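Local coordinates for protein techylectin-5A (Tachypleus tridentatus, PDB 1JC9) that recognises acetyl groups on microbial and red-cell surfaces as a horseshoe-crab innate-immunity lectin, agglutinating bacteria and human erythrocytes, at residues 204-209 and 217-222; 212-217 and 222-227; 169-174 and 182-187. One frame throughout, in Å; residues are numbered along the deposited sequence.

Contact 1: residues 204-209 and 217-222. With CA (calcium ion), chain C; NAG (2-acetamido-2-deoxy-beta-D-glucopyranose), chain B.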
loop_
_atom_site.group_PDB
_atom_site.type_symbol
_atom_site.label_atom_id
_atom_site.label_comp_id
_atom_site.label_asym_id
_atom_site.label_seq_id
_atom_site.Cartn_x
_atom_site.Cartn_y
_atom_site.Cartn_z
ATOM N N THR A 204 -19.388 9.999 9.752
ATOM C CA THR A 204 -19.723 8.645 9.337
ATOM C C THR A 204 -18.553 7.682 9.509
ATOM O O THR A 204 -17.487 8.058 9.998
ATOM C CB THR A 204 -20.154 8.611 7.862
ATOM O OG1 THR A 204 -19.050 9.002 7.032
ATOM C CG2 THR A 204 -21.310 9.565 7.632
ATOM N N HIS A 205 -18.776 6.442 9.094
ATOM C CA HIS A 205 -17.783 5.378 9.167
ATOM C C HIS A 205 -17.225 5.230 7.750
ATOM O O HIS A 205 -17.765 4.484 6.932
ATOM C CB HIS A 205 -18.466 4.075 9.603
ATOM C CG HIS A 205 -17.530 3.044 10.153
ATOM N ND1 HIS A 205 -16.272 2.822 9.635
ATOM C CD2 HIS A 205 -17.691 2.139 11.150
ATOM C CE1 HIS A 205 -15.700 1.825 10.287
ATOM N NE2 HIS A 205 -16.539 1.392 11.211
ATOM N N CYS A 206 -16.150 5.956 7.461
ATOM C CA CYS A 206 -15.532 5.921 6.141
ATOM C C CYS A 206 -15.240 4.514 5.620
ATOM O O CYS A 206 -15.525 4.206 4.463
ATOM C CB CYS A 206 -14.229 6.721 6.147
ATOM S SG CYS A 206 -14.377 8.530 6.303
ATOM N N ALA A 207 -14.670 3.667 6.469
ATOM C CA ALA A 207 -14.317 2.304 6.078
ATOM C C ALA A 207 -15.512 1.460 5.648
ATOM O O ALA A 207 -15.404 0.649 4.726
ATOM C CB ALA A 207 -13.570 1.609 7.217
ATOM N N GLN A 208 -16.649 1.634 6.317
ATOM C CA GLN A 208 -17.834 0.869 5.958
ATOM C C GLN A 208 -18.464 1.391 4.672
ATOM O O GLN A 208 -19.068 0.633 3.917
ATOM C CB GLN A 208 -18.856 0.895 7.095
ATOM C CG GLN A 208 -18.386 0.133 8.327
ATOM C CD GLN A 208 -19.499 -0.120 9.330
ATOM O OE1 GLN A 208 -19.278 -0.737 10.375
ATOM N NE2 GLN A 208 -20.704 0.350 9.014
ATOM N N THR A 209 -18.305 2.684 4.418
ATOM C CA THR A 209 -18.858 3.290 3.215
ATOM C C THR A 209 -17.986 3.007 1.997
ATOM O O THR A 209 -18.494 2.640 0.940
ATOM C CB THR A 209 -18.989 4.824 3.361
ATOM O OG1 THR A 209 -19.787 5.131 4.511
ATOM C CG2 THR A 209 -19.648 5.427 2.118
ATOM N N ASP A 217 -9.724 9.954 5.889
ATOM C CA ASP A 217 -9.859 11.316 6.397
ATOM C C ASP A 217 -11.344 11.677 6.442
ATOM O O ASP A 217 -12.021 11.405 7.434
ATOM C CB ASP A 217 -9.121 12.295 5.478
ATOM C CG ASP A 217 -9.185 13.725 5.975
ATOM O OD1 ASP A 217 -8.727 14.627 5.236
ATOM O OD2 ASP A 217 -9.685 13.951 7.101
ATOM N N ARG A 218 -11.845 12.267 5.355
ATOM C CA ARG A 218 -13.247 12.677 5.249
ATOM C C ARG A 218 -13.787 12.628 3.812
ATOM O O ARG A 218 -14.375 13.609 3.362
ATOM C CB ARG A 218 -13.410 14.117 5.734
ATOM C CG ARG A 218 -13.270 14.365 7.215
ATOM C CD ARG A 218 -13.064 15.863 7.434
ATOM N NE ARG A 218 -13.534 16.330 8.737
ATOM C CZ ARG A 218 -14.817 16.439 9.074
ATOM N NH1 ARG A 218 -15.769 16.114 8.204
ATOM N NH2 ARG A 218 -15.152 16.880 10.279
ATOM N N CYS A 219 -13.632 11.519 3.089
ATOM C CA CYS A 219 -12.988 10.307 3.563
ATOM C C CYS A 219 -11.683 9.988 2.830
ATOM O O CYS A 219 -10.706 9.560 3.455
ATOM C CB CYS A 219 -13.942 9.130 3.402
ATOM S SG CYS A 219 -15.321 9.062 4.590
ATOM N N HIS A 220 -11.661 10.185 1.509
ATOM C CA HIS A 220 -10.451 9.874 0.746
ATOM C C HIS A 220 -10.363 10.485 -0.644
ATOM O O HIS A 220 -11.342 11.006 -1.184
ATOM C CB HIS A 220 -10.319 8.357 0.582
ATOM C CG HIS A 220 -11.229 7.786 -0.462
ATOM N ND1 HIS A 220 -11.050 8.014 -1.811
ATOM C CD2 HIS A 220 -12.345 7.026 -0.354
ATOM C CE1 HIS A 220 -12.015 7.418 -2.489
ATOM N NE2 HIS A 220 -12.815 6.813 -1.629
ATOM N N GLU A 221 -9.162 10.396 -1.211
ATOM C CA GLU A 221 -8.884 10.842 -2.567
ATOM C C GLU A 221 -8.254 9.625 -3.250
ATOM O O GLU A 221 -8.196 9.547 -4.476
ATOM C CB GLU A 221 -7.930 12.038 -2.585
ATOM C CG GLU A 221 -8.523 13.290 -1.953
ATOM C CD GLU A 221 -7.916 14.570 -2.497
ATOM O OE1 GLU A 221 -6.678 14.722 -2.457
ATOM O OE2 GLU A 221 -8.687 15.430 -2.969
ATOM N N SER A 222 -7.778 8.681 -2.437
ATOM C CA SER A 222 -7.207 7.422 -2.934
ATOM C C SER A 222 -7.797 6.316 -2.058
ATOM O O SER A 222 -7.952 6.495 -0.852
ATOM C CB SER A 222 -5.671 7.427 -2.866
ATOM O OG SER A 222 -5.188 7.697 -1.566
HETATM CA CA CA C . -15.988 8.366 11.724
HETATM C C1 NAG B . -14.476 14.455 -1.081
HETATM C C2 NAG B . -15.394 13.368 -0.349
HETATM C C3 NAG B . -16.846 13.965 -0.209
HETATM C C4 NAG B . -16.712 15.185 0.674
HETATM C C5 NAG B . -15.754 16.208 -0.036
HETATM C C6 NAG B . -15.539 17.467 0.810
HETATM C C7 NAG B . -14.830 11.034 -0.622
HETATM C C8 NAG B . -14.827 9.743 -1.381
HETATM N N2 NAG B . -15.439 12.147 -1.169
HETATM O O1 NAG B . -13.095 14.012 -1.268
HETATM O O3 NAG B . -17.715 13.043 0.447
HETATM O O4 NAG B . -18.035 15.802 0.867
HETATM O O5 NAG B . -14.421 15.662 -0.282
HETATM O O6 NAG B . -14.633 18.269 -0.010
HETATM O O7 NAG B . -14.269 11.050 0.501
HETATM O O HOH W 1 -17.900 8.520 13.476
HETATM O O HOH W 2 -14.730 9.366 13.370
#
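A disulfide makes this contact: C206, in the first turn of helix 206-210, is joined to C219 in the loop that leads on to strand 231-232, beside the acetyl-sugar site of the fibrinogen-like domain. The two SG atoms lie 2.0 Å apart with a C-S-S-C torsion of -82°, close to the relaxed right angle. Each sulfur stands anti to its own carbonyl carbon, and the SG of C206 also passes 3.9 Å from the backbone O of D217. Cysteine suits both places: the covalent link ties the irregular loop at C219 to the helix at C206.

The R218-C219 peptide bond is cis, and its own N-H together with the next one, of H220, turns to the sugar. C219 N and H220 N both donate to the acetyl oxygen O7 of NAG, at 2.7 and 2.9 Å and with N-H...O angles of 161° and 166°, so two nearly straight bonds grip one atom. The acetyl methyl C8 sits over one face of the H220 imidazole, offset toward the rim and 3.6 Å from NE2, while A237 O holds that nitrogen and fixes the ring. This pairing fits the lectin's specificity for acetyl groups.

At the other end, T204 O binds calcium at 2.3 Å beside D198, D200, H202 and two waters. H205 occupies the N-cap position of helix 206-210, whose Y210 meets the H220 ring edge-to-face, and E221 pairs through its backbone with R243 at the start of helix 243-246.

Contact 2: residues 212-217 and 222-227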
loop_
_atom_site.group_PDB
_atom_site.type_symbol
_atom_site.label_atom_id
_atom_site.label_comp_id
_atom_site.label_asym_id
_atom_site.label_seq_id
_atom_site.Cartn_x
_atom_site.Cartn_y
_atom_site.Cartn_z
ATOM N N GLY A 212 -12.667 -0.299 2.559
ATOM C CA GLY A 212 -11.310 -0.781 2.739
ATOM C C GLY A 212 -10.686 -0.474 4.083
ATOM O O GLY A 212 -11.344 0.043 4.983
ATOM N N GLY A 213 -9.416 -0.840 4.217
ATOM C CA GLY A 213 -8.653 -0.553 5.414
ATOM C C GLY A 213 -7.715 0.516 4.883
ATOM O O GLY A 213 -6.897 0.235 4.005
ATOM N N TRP A 214 -7.815 1.734 5.399
ATOM C CA TRP A 214 -6.997 2.820 4.874
ATOM C C TRP A 214 -6.877 3.928 5.909
ATOM O O TRP A 214 -7.550 3.897 6.942
ATOM C CB TRP A 214 -7.693 3.350 3.612
ATOM C CG TRP A 214 -6.836 4.111 2.637
ATOM C CD1 TRP A 214 -6.934 5.440 2.320
ATOM C CD2 TRP A 214 -5.804 3.576 1.802
ATOM N NE1 TRP A 214 -6.028 5.761 1.336
ATOM C CE2 TRP A 214 -5.322 4.636 0.999
ATOM C CE3 TRP A 214 -5.239 2.301 1.652
ATOM C CZ2 TRP A 214 -4.302 4.460 0.059
ATOM C CZ3 TRP A 214 -4.222 2.126 0.716
ATOM C CH2 TRP A 214 -3.765 3.201 -0.067
ATOM N N TRP A 215 -6.017 4.905 5.632
ATOM C CA TRP A 215 -5.834 6.047 6.525
ATOM C C TRP A 215 -6.878 7.087 6.113
ATOM O O TRP A 215 -6.546 8.178 5.647
ATOM C CB TRP A 215 -4.419 6.617 6.368
ATOM C CG TRP A 215 -3.329 5.655 6.765
ATOM C CD1 TRP A 215 -2.818 5.462 8.020
ATOM C CD2 TRP A 215 -2.655 4.719 5.908
ATOM N NE1 TRP A 215 -1.870 4.465 7.997
ATOM C CE2 TRP A 215 -1.750 3.991 6.715
ATOM C CE3 TRP A 215 -2.729 4.424 4.540
ATOM C CZ2 TRP A 215 -0.924 2.986 6.198
ATOM C CZ3 TRP A 215 -1.908 3.423 4.024
ATOM C CH2 TRP A 215 -1.017 2.717 4.855
ATOM N N TYR A 216 -8.144 6.729 6.284
ATOM C CA TYR A 216 -9.258 7.592 5.915
ATOM C C TYR A 216 -9.313 8.933 6.635
ATOM O O TYR A 216 -9.003 9.032 7.825
ATOM C CB TYR A 216 -10.580 6.854 6.130
ATOM C CG TYR A 216 -10.826 5.729 5.151
ATOM C CD1 TYR A 216 -10.971 5.988 3.786
ATOM C CD2 TYR A 216 -10.949 4.408 5.588
ATOM C CE1 TYR A 216 -11.237 4.966 2.881
ATOM C CE2 TYR A 216 -11.214 3.375 4.688
ATOM C CZ TYR A 216 -11.359 3.668 3.336
ATOM O OH TYR A 216 -11.639 2.667 2.437
ATOM N N ASP A 217 -9.724 9.954 5.889
ATOM C CA ASP A 217 -9.859 11.316 6.397
ATOM C C ASP A 217 -11.344 11.677 6.442
ATOM O O ASP A 217 -12.021 11.405 7.434
ATOM C CB ASP A 217 -9.121 12.295 5.478
ATOM C CG ASP A 217 -9.185 13.725 5.975
ATOM O OD1 ASP A 217 -8.727 14.627 5.236
ATOM O OD2 ASP A 217 -9.685 13.951 7.101
ATOM N N SER A 222 -7.778 8.681 -2.437
ATOM C CA SER A 222 -7.207 7.422 -2.934
ATOM C C SER A 222 -7.797 6.316 -2.058
ATOM O O SER A 222 -7.952 6.495 -0.852
ATOM C CB SER A 222 -5.671 7.427 -2.866
ATOM O OG SER A 222 -5.188 7.697 -1.566
ATOM N N ASN A 223 -8.129 5.177 -2.661
ATOM C CA ASN A 223 -8.762 4.082 -1.924
ATOM C C ASN A 223 -8.315 2.742 -2.506
ATOM O O ASN A 223 -9.139 1.903 -2.860
ATOM C CB ASN A 223 -10.289 4.251 -2.046
ATOM C CG ASN A 223 -11.072 3.348 -1.111
ATOM O OD1 ASN A 223 -10.785 3.267 0.083
ATOM N ND2 ASN A 223 -12.088 2.685 -1.647
ATOM N N LEU A 224 -7.003 2.543 -2.580
ATOM C CA LEU A 224 -6.426 1.334 -3.164
ATOM C C LEU A 224 -6.822 -0.010 -2.564
ATOM O O LEU A 224 -6.678 -1.045 -3.220
ATOM C CB LEU A 224 -4.904 1.477 -3.212
ATOM C CG LEU A 224 -4.360 2.179 -4.468
ATOM C CD1 LEU A 224 -5.287 3.293 -4.933
ATOM C CD2 LEU A 224 -2.972 2.713 -4.183
ATOM N N ASN A 225 -7.316 -0.010 -1.329
ATOM C CA ASN A 225 -7.751 -1.260 -0.716
ATOM C C ASN A 225 -9.269 -1.408 -0.831
ATOM O O ASN A 225 -9.879 -2.177 -0.088
ATOM C CB ASN A 225 -7.342 -1.330 0.757
ATOM C CG ASN A 225 -5.853 -1.556 0.938
ATOM O OD1 ASN A 225 -5.181 -2.088 0.051
ATOM N ND2 ASN A 225 -5.331 -1.169 2.097
ATOM N N GLY A 226 -9.870 -0.676 -1.769
ATOM C CA GLY A 226 -11.310 -0.744 -1.955
ATOM C C GLY A 226 -11.759 -1.950 -2.765
ATOM O O GLY A 226 -10.967 -2.847 -3.052
ATOM N N LEU A 227 -13.037 -1.969 -3.135
ATOM C CA LEU A 227 -13.599 -3.070 -3.913
ATOM C C LEU A 227 -12.969 -3.149 -5.292
ATOM O O LEU A 227 -12.643 -2.129 -5.894
ATOM C CB LEU A 227 -15.120 -2.902 -4.068
ATOM C CG LEU A 227 -15.967 -2.794 -2.796
ATOM C CD1 LEU A 227 -17.437 -2.714 -3.173
ATOM C CD2 LEU A 227 -15.726 -3.995 -1.896
#
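G212 begins the contact by bringing its CA to 3.5 Å from the backbone O of N225; with no side chain, it lets the two backbone segments run this close. At G213 the carbonyl O accepts a hydrogen bond from N225 ND2, 2.8 Å long and almost straight at 173°, with the oxygen lying in the plane of the asparagine amide.

W214 follows, its CG anti to the backbone N (chi1 -159°), which carries the indole across the second segment. The N225 amide meets the edge of the ring, its plane 87° from that of the indole and its ND2 3.5 Å from CE3. L224 brings its backbone N over one indole face and its CB to 3.8 Å from CH2, while W215 covers the opposite face. A broad, largely apolar indole suits this buried place. W215 centres an inverse gamma turn that swings the chain round to Y216. The Y216 hydroxyl donates to N223 OD1 at 2.6 Å in the carbonyl plane and weakly accepts from G212 N; N223 ND2 in turn binds Y210 O and G239 O. Thus one asparagine amide links the tyrosine hydroxyl to two backbone carbonyls, using its acceptor and its donor ends, and N223 also opens a type I turn that runs to G226.

Around this buried loop pair, Y216 rests on helix 206-210, W215 and N225 reach W124 of strand 123-124, and L224 packs on V255 and M257 of strand 250-261.

Contact 3: residues 169-174 and 182-187. With NAG (2-acetamido-2-deoxy-beta-D-glucopyranose), chain B.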
loop_
_atom_site.group_PDB
_atom_site.type_symbol
_atom_site.label_atom_id
_atom_site.label_comp_id
_atom_site.label_asym_id
_atom_site.label_seq_id
_atom_site.Cartn_x
_atom_site.Cartn_y
_atom_site.Cartn_z
ATOM N N TYR A 169 -1.331 3.061 13.816
ATOM C CA TYR A 169 -0.615 3.079 12.540
ATOM C C TYR A 169 -0.736 4.414 11.798
ATOM O O TYR A 169 -0.920 4.449 10.579
ATOM C CB TYR A 169 -1.127 1.942 11.653
ATOM C CG TYR A 169 -1.045 0.576 12.309
ATOM C CD1 TYR A 169 0.180 0.054 12.735
ATOM C CD2 TYR A 169 -2.190 -0.203 12.485
ATOM C CE1 TYR A 169 0.262 -1.214 13.317
ATOM C CE2 TYR A 169 -2.119 -1.468 13.064
ATOM C CZ TYR A 169 -0.893 -1.969 13.475
ATOM O OH TYR A 169 -0.821 -3.229 14.029
ATOM N N CYS A 170 -0.612 5.510 12.538
ATOM C CA CYS A 170 -0.714 6.841 11.957
ATOM C C CYS A 170 0.276 7.022 10.806
ATOM O O CYS A 170 1.452 6.675 10.927
ATOM C CB CYS A 170 -0.461 7.896 13.032
ATOM S SG CYS A 170 -0.901 9.553 12.508
ATOM N N LEU A 171 -0.205 7.586 9.701
ATOM C CA LEU A 171 0.606 7.792 8.501
ATOM C C LEU A 171 1.459 9.063 8.463
ATOM O O LEU A 171 1.027 10.126 8.898
ATOM C CB LEU A 171 -0.304 7.784 7.272
ATOM C CG LEU A 171 0.352 8.056 5.913
ATOM C CD1 LEU A 171 1.193 6.859 5.487
ATOM C CD2 LEU A 171 -0.732 8.321 4.886
ATOM N N HIS A 172 2.669 8.930 7.923
ATOM C CA HIS A 172 3.608 10.039 7.762
ATOM C C HIS A 172 4.176 9.988 6.341
ATOM O O HIS A 172 4.732 8.971 5.932
ATOM C CB HIS A 172 4.771 9.914 8.750
ATOM C CG HIS A 172 4.386 10.143 10.177
ATOM N ND1 HIS A 172 4.370 11.397 10.750
ATOM C CD2 HIS A 172 3.979 9.283 11.139
ATOM C CE1 HIS A 172 3.971 11.298 12.006
ATOM N NE2 HIS A 172 3.727 10.026 12.267
ATOM N N ILE A 173 4.022 11.066 5.581
ATOM C CA ILE A 173 4.565 11.125 4.227
ATOM C C ILE A 173 5.097 12.517 3.925
ATOM O O ILE A 173 4.544 13.517 4.389
ATOM C CB ILE A 173 3.518 10.767 3.144
ATOM C CG1 ILE A 173 2.203 11.489 3.424
ATOM C CG2 ILE A 173 3.338 9.253 3.061
ATOM C CD1 ILE A 173 1.171 11.293 2.333
ATOM N N GLY A 174 6.178 12.567 3.147
ATOM C CA GLY A 174 6.784 13.830 2.772
ATOM C C GLY A 174 6.356 14.299 1.389
ATOM O O GLY A 174 5.239 14.022 0.941
ATOM N N ASN A 182 -1.417 14.089 -7.008
ATOM C CA ASN A 182 -1.240 13.910 -5.573
ATOM C C ASN A 182 -2.532 13.564 -4.835
ATOM O O ASN A 182 -3.154 14.434 -4.231
ATOM C CB ASN A 182 -0.638 15.187 -4.986
ATOM C CG ASN A 182 -0.244 15.035 -3.534
ATOM O OD1 ASN A 182 -0.381 13.961 -2.948
ATOM N ND2 ASN A 182 0.254 16.113 -2.944
ATOM N N SER A 183 -2.929 12.295 -4.864
ATOM C CA SER A 183 -4.156 11.888 -4.184
ATOM C C SER A 183 -3.932 11.135 -2.869
ATOM O O SER A 183 -4.890 10.663 -2.258
ATOM C CB SER A 183 -5.028 11.044 -5.116
ATOM O OG SER A 183 -5.476 11.810 -6.227
ATOM N N PHE A 184 -2.681 11.018 -2.434
ATOM C CA PHE A 184 -2.377 10.336 -1.172
ATOM C C PHE A 184 -2.017 11.392 -0.126
ATOM O O PHE A 184 -2.132 11.167 1.083
ATOM C CB PHE A 184 -1.197 9.370 -1.363
ATOM C CG PHE A 184 -0.979 8.417 -0.210
ATOM C CD1 PHE A 184 -2.016 7.619 0.264
ATOM C CD2 PHE A 184 0.285 8.271 0.356
ATOM C CE1 PHE A 184 -1.798 6.685 1.279
ATOM C CE2 PHE A 184 0.515 7.337 1.372
ATOM C CZ PHE A 184 -0.529 6.542 1.832
ATOM N N GLY A 185 -1.597 12.555 -0.612
ATOM C CA GLY A 185 -1.195 13.639 0.267
ATOM C C GLY A 185 -2.169 14.015 1.368
ATOM O O GLY A 185 -1.756 14.250 2.503
ATOM N N ARG A 186 -3.459 14.069 1.052
ATOM C CA ARG A 186 -4.447 14.457 2.053
ATOM C C ARG A 186 -4.549 13.478 3.217
ATOM O O ARG A 186 -5.082 13.813 4.276
ATOM C CB ARG A 186 -5.826 14.626 1.407
ATOM C CG ARG A 186 -6.786 15.466 2.246
ATOM C CD ARG A 186 -8.080 15.787 1.502
ATOM N NE ARG A 186 -9.019 14.668 1.477
ATOM C CZ ARG A 186 -10.202 14.703 0.866
ATOM N NH1 ARG A 186 -10.589 15.800 0.225
ATOM N NH2 ARG A 186 -11.006 13.650 0.905
ATOM N N HIS A 187 -4.028 12.275 3.031
ATOM C CA HIS A 187 -4.094 11.253 4.069
ATOM C C HIS A 187 -2.998 11.362 5.123
ATOM O O HIS A 187 -3.069 10.725 6.172
ATOM C CB HIS A 187 -4.085 9.876 3.401
ATOM C CG HIS A 187 -5.303 9.623 2.570
ATOM N ND1 HIS A 187 -6.488 9.167 3.110
ATOM C CD2 HIS A 187 -5.552 9.858 1.260
ATOM C CE1 HIS A 187 -7.414 9.134 2.168
ATOM N NE2 HIS A 187 -6.872 9.550 1.036
HETATM C C1 NAG B . -14.476 14.455 -1.081
HETATM C C2 NAG B . -15.394 13.368 -0.349
HETATM C C3 NAG B . -16.846 13.965 -0.209
HETATM C C4 NAG B . -16.712 15.185 0.674
HETATM C C5 NAG B . -15.754 16.208 -0.036
HETATM C C6 NAG B . -15.539 17.467 0.810
HETATM C C7 NAG B . -14.830 11.034 -0.622
HETATM C C8 NAG B . -14.827 9.743 -1.381
HETATM N N2 NAG B . -15.439 12.147 -1.169
HETATM O O1 NAG B . -13.095 14.012 -1.268
HETATM O O3 NAG B . -17.715 13.043 0.447
HETATM O O4 NAG B . -18.035 15.802 0.867
HETATM O O5 NAG B . -14.421 15.662 -0.282
HETATM O O6 NAG B . -14.633 18.269 -0.010
HETATM O O7 NAG B . -14.269 11.050 0.501
#
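L171 and F184 both extend their side chains with CG anti to the backbone N (chi1 177° and -168°), and the two side chains come at each other from opposite directions, meeting between the short strand 171-172 and the loop before helix 206-210. I173 has CG1 between its backbone N and carbonyl carbon, a setting that leads CD1 toward the same aromatic ring. In this fibrinogen-like domain the strand is a short antiparallel neighbour of strand 152-162, and the contact packs L171 of the strand and I173 just after it on F184, next to the 3-10 turn 185-187 that bears the ligand-binding R186.

The chemistry is apolar. L171 CD2 touches F184 CZ at 3.5 Å and also lies 3.6 Å from the backbone O of H187. I173 CD1 approaches F184 CD2 to 3.7 Å, and both methyls come obliquely to the phenyl ring. Leucine and isoleucine suit the place because their methyls reach the ring without bringing a polar group into it; F143 meets F184 edge-to-face. L171 and I173 also lean on F160 of strand 152-162. G185, without a side chain, leaves room for N182, whose OD1 accepts from G185 N at 3.0 Å in an Asx motif. H187 N bonds to F184 O at 2.9 Å and tightens the turn, while the ND1 of H187 is held by W215 O.

R186 itself points away from the strand. Its chain is extended except for a bend at chi3, which sends the guanidinium to the sugar. The O1 of NAG lies at the edge of this planar group, near its plane: R186 NH2 donates to O1 at 3.0 Å with an N-H...O angle of 152°, and R186 NH1 adds a weak bond to the same oxygen at 3.4 Å.

Overall arrangement
Contacts 2 and 3 are buried, whereas contact 1 lies nearer the surface, where the sugar and the calcium bind. Contacts 1 and 2 share D217 and S222, and their segments alternate along the chain, so helix 206-210 and the long loop after it supply both; Y216 of contact 2 packs against C206 and A207 of contact 1. Their means differ: a covalent link in contact 1, side-chain hydrogen bonds and an indole in contact 2, aliphatic and aromatic groups in contact 3. Contact 3 closes earlier in the sequence, yet meets contact 2 through W215, which bonds to H187 and Y169. Contacts 1 and 3 approach the same NAG from different parts of the chain.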